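Brefeldin A esterase (Bacillus subtilis, PDB 1JKM) hydrolyses the macrocyclic lactone brefeldin A as a serine esterase of the alpha/beta hydrolase family, related to mammalian hormone-sensitive lipase. Local coordinates at residues W174-E177 / H178-S181; A262-T266 / G267-E271. One frame throughout, in Å; residues are numbered along the deposited sequence.

Contact 1: W174-E177 / H178-S181; sequences WVDE and HRES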
loop_
_atom_site.group_PDB
_atom_site.type_symbol
_atom_site.label_atom_id
_atom_site.label_comp_id
_atom_site.label_asym_id
_atom_site.label_seq_id
_atom_site.Cartn_x
_atom_site.Cartn_y
_atom_site.Cartn_z
ATOM N N TRP B 174 -37.432 6.609 -13.542
ATOM C CA TRP B 174 -37.257 7.524 -14.659
ATOM C C TRP B 174 -36.293 7.046 -15.721
ATOM O O TRP B 174 -36.470 7.164 -16.941
ATOM C CB TRP B 174 -36.819 8.898 -14.113
ATOM C CG TRP B 174 -36.829 9.953 -15.175
ATOM C CD1 TRP B 174 -37.878 10.770 -15.515
ATOM C CD2 TRP B 174 -35.740 10.309 -16.034
ATOM N NE1 TRP B 174 -37.496 11.613 -16.539
ATOM C CE2 TRP B 174 -36.186 11.346 -16.872
ATOM C CE3 TRP B 174 -34.428 9.848 -16.176
ATOM C CZ2 TRP B 174 -35.368 11.926 -17.838
ATOM C CZ3 TRP B 174 -33.618 10.426 -17.134
ATOM C CH2 TRP B 174 -34.090 11.456 -17.956
ATOM N N VAL B 175 -35.129 6.550 -15.258
ATOM C CA VAL B 175 -34.108 6.068 -16.181
ATOM C C VAL B 175 -34.646 4.864 -16.946
ATOM O O VAL B 175 -34.431 4.767 -18.144
ATOM C CB VAL B 175 -32.808 5.694 -15.413
ATOM C CG1 VAL B 175 -31.770 5.084 -16.334
ATOM C CG2 VAL B 175 -32.221 6.921 -14.729
ATOM N N ASP B 176 -35.335 3.955 -16.274
ATOM C CA ASP B 176 -35.941 2.793 -16.887
ATOM C C ASP B 176 -36.934 3.198 -17.986
ATOM O O ASP B 176 -36.819 2.760 -19.133
ATOM C CB ASP B 176 -36.692 1.990 -15.811
ATOM C CG ASP B 176 -37.346 0.775 -16.451
ATOM O OD1 ASP B 176 -36.644 -0.008 -17.128
ATOM O OD2 ASP B 176 -38.566 0.616 -16.277
ATOM N N GLU B 177 -37.735 4.236 -17.686
ATOM C CA GLU B 177 -38.654 4.753 -18.698
ATOM C C GLU B 177 -37.903 5.363 -19.870
ATOM O O GLU B 177 -38.463 5.422 -20.965
ATOM C CB GLU B 177 -39.645 5.776 -18.151
ATOM C CG GLU B 177 -40.377 5.388 -16.881
ATOM C CD GLU B 177 -40.784 6.608 -16.062
ATOM O OE1 GLU B 177 -40.881 7.714 -16.653
ATOM O OE2 GLU B 177 -41.012 6.478 -14.835
ATOM N N HIS B 178 -36.687 5.877 -19.666
ATOM C CA HIS B 178 -35.955 6.592 -20.687
ATOM C C HIS B 178 -34.780 5.795 -21.243
ATOM O O HIS B 178 -33.868 6.373 -21.851
ATOM C CB HIS B 178 -35.501 7.973 -20.160
ATOM C CG HIS B 178 -36.684 8.851 -19.861
ATOM N ND1 HIS B 178 -37.401 8.773 -18.681
ATOM C CD2 HIS B 178 -37.273 9.818 -20.608
ATOM C CE1 HIS B 178 -38.384 9.655 -18.718
ATOM N NE2 HIS B 178 -38.330 10.295 -19.866
ATOM N N ARG B 179 -34.837 4.464 -21.152
ATOM C CA ARG B 179 -33.827 3.649 -21.848
ATOM C C ARG B 179 -33.595 4.058 -23.292
ATOM O O ARG B 179 -32.442 4.324 -23.690
ATOM C CB ARG B 179 -34.116 2.160 -21.726
ATOM C CG ARG B 179 -33.957 1.587 -20.320
ATOM C CD ARG B 179 -34.531 0.187 -20.210
ATOM N NE ARG B 179 -34.562 -0.337 -18.858
ATOM C CZ ARG B 179 -33.782 -1.296 -18.357
ATOM N NH1 ARG B 179 -32.876 -1.850 -19.159
ATOM N NH2 ARG B 179 -33.923 -1.694 -17.096
ATOM N N GLU B 180 -34.647 4.165 -24.112
ATOM C CA GLU B 180 -34.438 4.548 -25.507
ATOM C C GLU B 180 -33.790 5.906 -25.687
ATOM O O GLU B 180 -32.794 6.022 -26.407
ATOM C CB GLU B 180 -35.755 4.494 -26.291
ATOM C CG GLU B 180 -35.871 3.145 -27.002
ATOM C CD GLU B 180 -36.552 2.120 -26.111
ATOM O OE1 GLU B 180 -37.791 2.220 -25.953
ATOM O OE2 GLU B 180 -35.831 1.238 -25.590
ATOM N N SER B 181 -34.270 6.949 -25.010
ATOM C CA SER B 181 -33.777 8.298 -25.299
ATOM C C SER B 181 -32.371 8.474 -24.757
ATOM O O SER B 181 -31.559 9.246 -25.269
ATOM C CB SER B 181 -34.742 9.343 -24.735
ATOM O OG SER B 181 -34.586 9.515 -23.332
HETATM O O HOH W 1 -37.439 3.647 -23.047
#
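His178 lies flat against the indole of Trp174 one helical turn earlier, an offset stack in which imidazole and five-membered ring have centroids 3.8 Å apart and planes at 23°. Its ND1 sits over the centre of the indole system, and CE1 of His178 lies over the same face, above the five-membered ring, 3.1 Å from Trp174 NE1. ND1 also donates to Trp174 O over a short 2.5 Å, a nearly straight bond lying in the imidazole plane, so stack and bond together fix the rotation of the ring. CG of Trp174 is trans to its backbone N (chi1 -171°), which carries the indole along the helix toward His178.

Here helix 163-177 of the alpha/beta hydrolase core ends: His178 leaves helical geometry and is the N-cap residue of helix 179-182. His178 N donates to Val175 O at 2.9 Å in a bent bond, with a weak second one to Trp174 O.

Arg179 can be followed outward from CB, which passes 3.8 Å from Asp176 O. CG comes closer to that oxygen and CD runs on toward the carboxylate. NE then meets Asp176 OD1 at 2.7 Å, on the anti side of the carboxylate, in a salt bridge; NH2 adds a weak bond to the same oxygen. Carboxylate and guanidinium planes stand at 90°. At the tip, NH1 forms a second salt bridge, with Asp216, and Asp176 OD2 one with Arg211.

Contact 2: A262-T266 / G267-E271; sequences AYDPT and GEHAE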
loop_
_atom_site.group_PDB
_atom_site.type_symbol
_atom_site.label_atom_id
_atom_site.label_comp_id
_atom_site.label_asym_id
_atom_site.label_seq_id
_atom_site.Cartn_x
_atom_site.Cartn_y
_atom_site.Cartn_z
ATOM N N ALA B 262 -29.382 10.282 12.850
ATOM C CA ALA B 262 -29.924 11.230 11.888
ATOM C C ALA B 262 -30.821 10.552 10.860
ATOM O O ALA B 262 -31.787 11.154 10.381
ATOM C CB ALA B 262 -28.779 11.972 11.197
ATOM N N TYR B 263 -30.536 9.305 10.462
ATOM C CA TYR B 263 -31.317 8.661 9.413
ATOM C C TYR B 263 -32.662 8.165 10.000
ATOM O O TYR B 263 -33.636 8.149 9.272
ATOM C CB TYR B 263 -30.612 7.425 8.850
ATOM C CG TYR B 263 -31.111 6.918 7.514
ATOM C CD1 TYR B 263 -31.158 7.673 6.388
ATOM C CD2 TYR B 263 -31.452 5.564 7.429
ATOM C CE1 TYR B 263 -31.586 7.229 5.141
ATOM C CE2 TYR B 263 -31.887 5.085 6.207
ATOM C CZ TYR B 263 -31.943 5.877 5.106
ATOM O OH TYR B 263 -32.373 5.351 3.922
ATOM N N ASP B 264 -32.639 7.721 11.241
ATOM C CA ASP B 264 -33.849 7.126 11.857
ATOM C C ASP B 264 -33.992 7.626 13.286
ATOM O O ASP B 264 -33.529 6.991 14.229
ATOM C CB ASP B 264 -33.734 5.608 11.817
ATOM C CG ASP B 264 -34.913 4.841 12.409
ATOM O OD1 ASP B 264 -36.043 5.350 12.456
ATOM O OD2 ASP B 264 -34.739 3.683 12.846
ATOM N N PRO B 265 -34.434 8.877 13.462
ATOM C CA PRO B 265 -34.274 9.585 14.725
ATOM C C PRO B 265 -35.061 8.955 15.869
ATOM O O PRO B 265 -34.577 8.881 17.003
ATOM C CB PRO B 265 -34.693 11.006 14.437
ATOM C CG PRO B 265 -35.111 11.092 13.022
ATOM C CD PRO B 265 -34.824 9.785 12.364
ATOM N N THR B 266 -36.190 8.294 15.556
ATOM C CA THR B 266 -36.948 7.586 16.586
ATOM C C THR B 266 -36.368 6.210 16.872
ATOM O O THR B 266 -36.629 5.694 17.960
ATOM C CB THR B 266 -38.407 7.324 16.170
ATOM O OG1 THR B 266 -38.407 6.061 15.486
ATOM C CG2 THR B 266 -38.906 8.384 15.214
ATOM N N GLY B 267 -35.796 5.572 15.836
ATOM C CA GLY B 267 -35.300 4.207 16.028
ATOM C C GLY B 267 -36.369 3.170 15.704
ATOM O O GLY B 267 -36.114 1.955 15.779
ATOM N N GLU B 268 -37.490 3.579 15.115
ATOM C CA GLU B 268 -38.530 2.602 14.787
ATOM C C GLU B 268 -38.268 1.897 13.466
ATOM O O GLU B 268 -39.027 1.002 13.091
ATOM C CB GLU B 268 -39.933 3.211 14.761
ATOM C CG GLU B 268 -40.131 4.301 13.724
ATOM C CD GLU B 268 -41.309 5.202 14.064
ATOM O OE1 GLU B 268 -41.617 5.345 15.271
ATOM O OE2 GLU B 268 -41.908 5.754 13.114
ATOM N N HIS B 269 -37.168 2.233 12.788
ATOM C CA HIS B 269 -36.805 1.543 11.559
ATOM C C HIS B 269 -35.567 0.676 11.740
ATOM O O HIS B 269 -35.020 0.164 10.755
ATOM C CB HIS B 269 -36.639 2.587 10.457
ATOM C CG HIS B 269 -37.956 3.142 10.015
ATOM N ND1 HIS B 269 -38.422 4.382 10.405
ATOM C CD2 HIS B 269 -38.922 2.590 9.237
ATOM C CE1 HIS B 269 -39.605 4.587 9.851
ATOM N NE2 HIS B 269 -39.926 3.520 9.135
ATOM N N ALA B 270 -35.147 0.439 12.980
ATOM C CA ALA B 270 -33.875 -0.235 13.227
ATOM C C ALA B 270 -33.805 -1.636 12.615
ATOM O O ALA B 270 -32.711 -2.147 12.320
ATOM C CB ALA B 270 -33.624 -0.292 14.720
ATOM N N GLU B 271 -34.933 -2.362 12.529
ATOM C CA GLU B 271 -34.921 -3.704 11.957
ATOM C C GLU B 271 -35.787 -3.778 10.724
ATOM O O GLU B 271 -36.174 -4.824 10.203
ATOM C CB GLU B 271 -35.274 -4.765 13.015
ATOM C CG GLU B 271 -34.139 -4.888 14.035
ATOM C CD GLU B 271 -34.213 -6.086 14.948
ATOM O OE1 GLU B 271 -35.181 -6.874 14.822
ATOM O OE2 GLU B 271 -33.320 -6.271 15.809
#
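The imidazole of His269 presents an edge to Asp264: OD1 lies almost in the ring plane and accepts a hydrogen bond from ND1 at 3.3 Å. Seen from the carboxylate, ND1 stands well above its plane, and the two flat groups are turned 61° apart. The ring of Phe161 also meets the imidazole, planes at about 55°.

The other carboxylate oxygen, OD2, takes the backbone N of His269 at 2.8 Å on its syn side, so both oxygens grip one residue, one through the ring and one through the main chain. With chi1 at -180°, the Asp264 carboxylate extends away from its own backbone N and across the bend to the returning chain. Two bonds to different parts of His269 should limit how far the carboxylate can turn.

Thr266 OG1 accepts from Glu268 N, two residues on, at 2.7 Å, as in an ST turn, and Glu268 CG is pressed close, 3.0 Å from Thr266 OG1. Between them Gly267 has a positive phi, and a type I beta turn runs from Gly267 to Ala270. A weak bond from Gly267 N to Asp264 O closes the preceding bend.

This is the exit from helix 253-263, whose last helical residue, Tyr263, is hydrogen-bonded, backbone to backbone, to Phe161; from here the chain sets out on the long loop toward helix 282-285.

Both contacts lie where a helix ends, but in different surroundings. Contact 1 is partly buried: Val175 packs on strand 184-192 of the central sheet and Trp174 reaches strand 80-88 at its margin, so the helix end is set against the sheet. Contact 2 is a surface contact, with Asp264 its buried member, and its side chains meet loops, at Pro160 and Phe279 among others. Ring stacking and a salt bridge work alongside main-chain bonds in 174-181, whereas in 262-271 a carboxylate and a hydroxyl bind mostly backbone amides to shape the bend. No element is shared between them; their centres lie 33 Å apart and their nearest atoms about 18 Å.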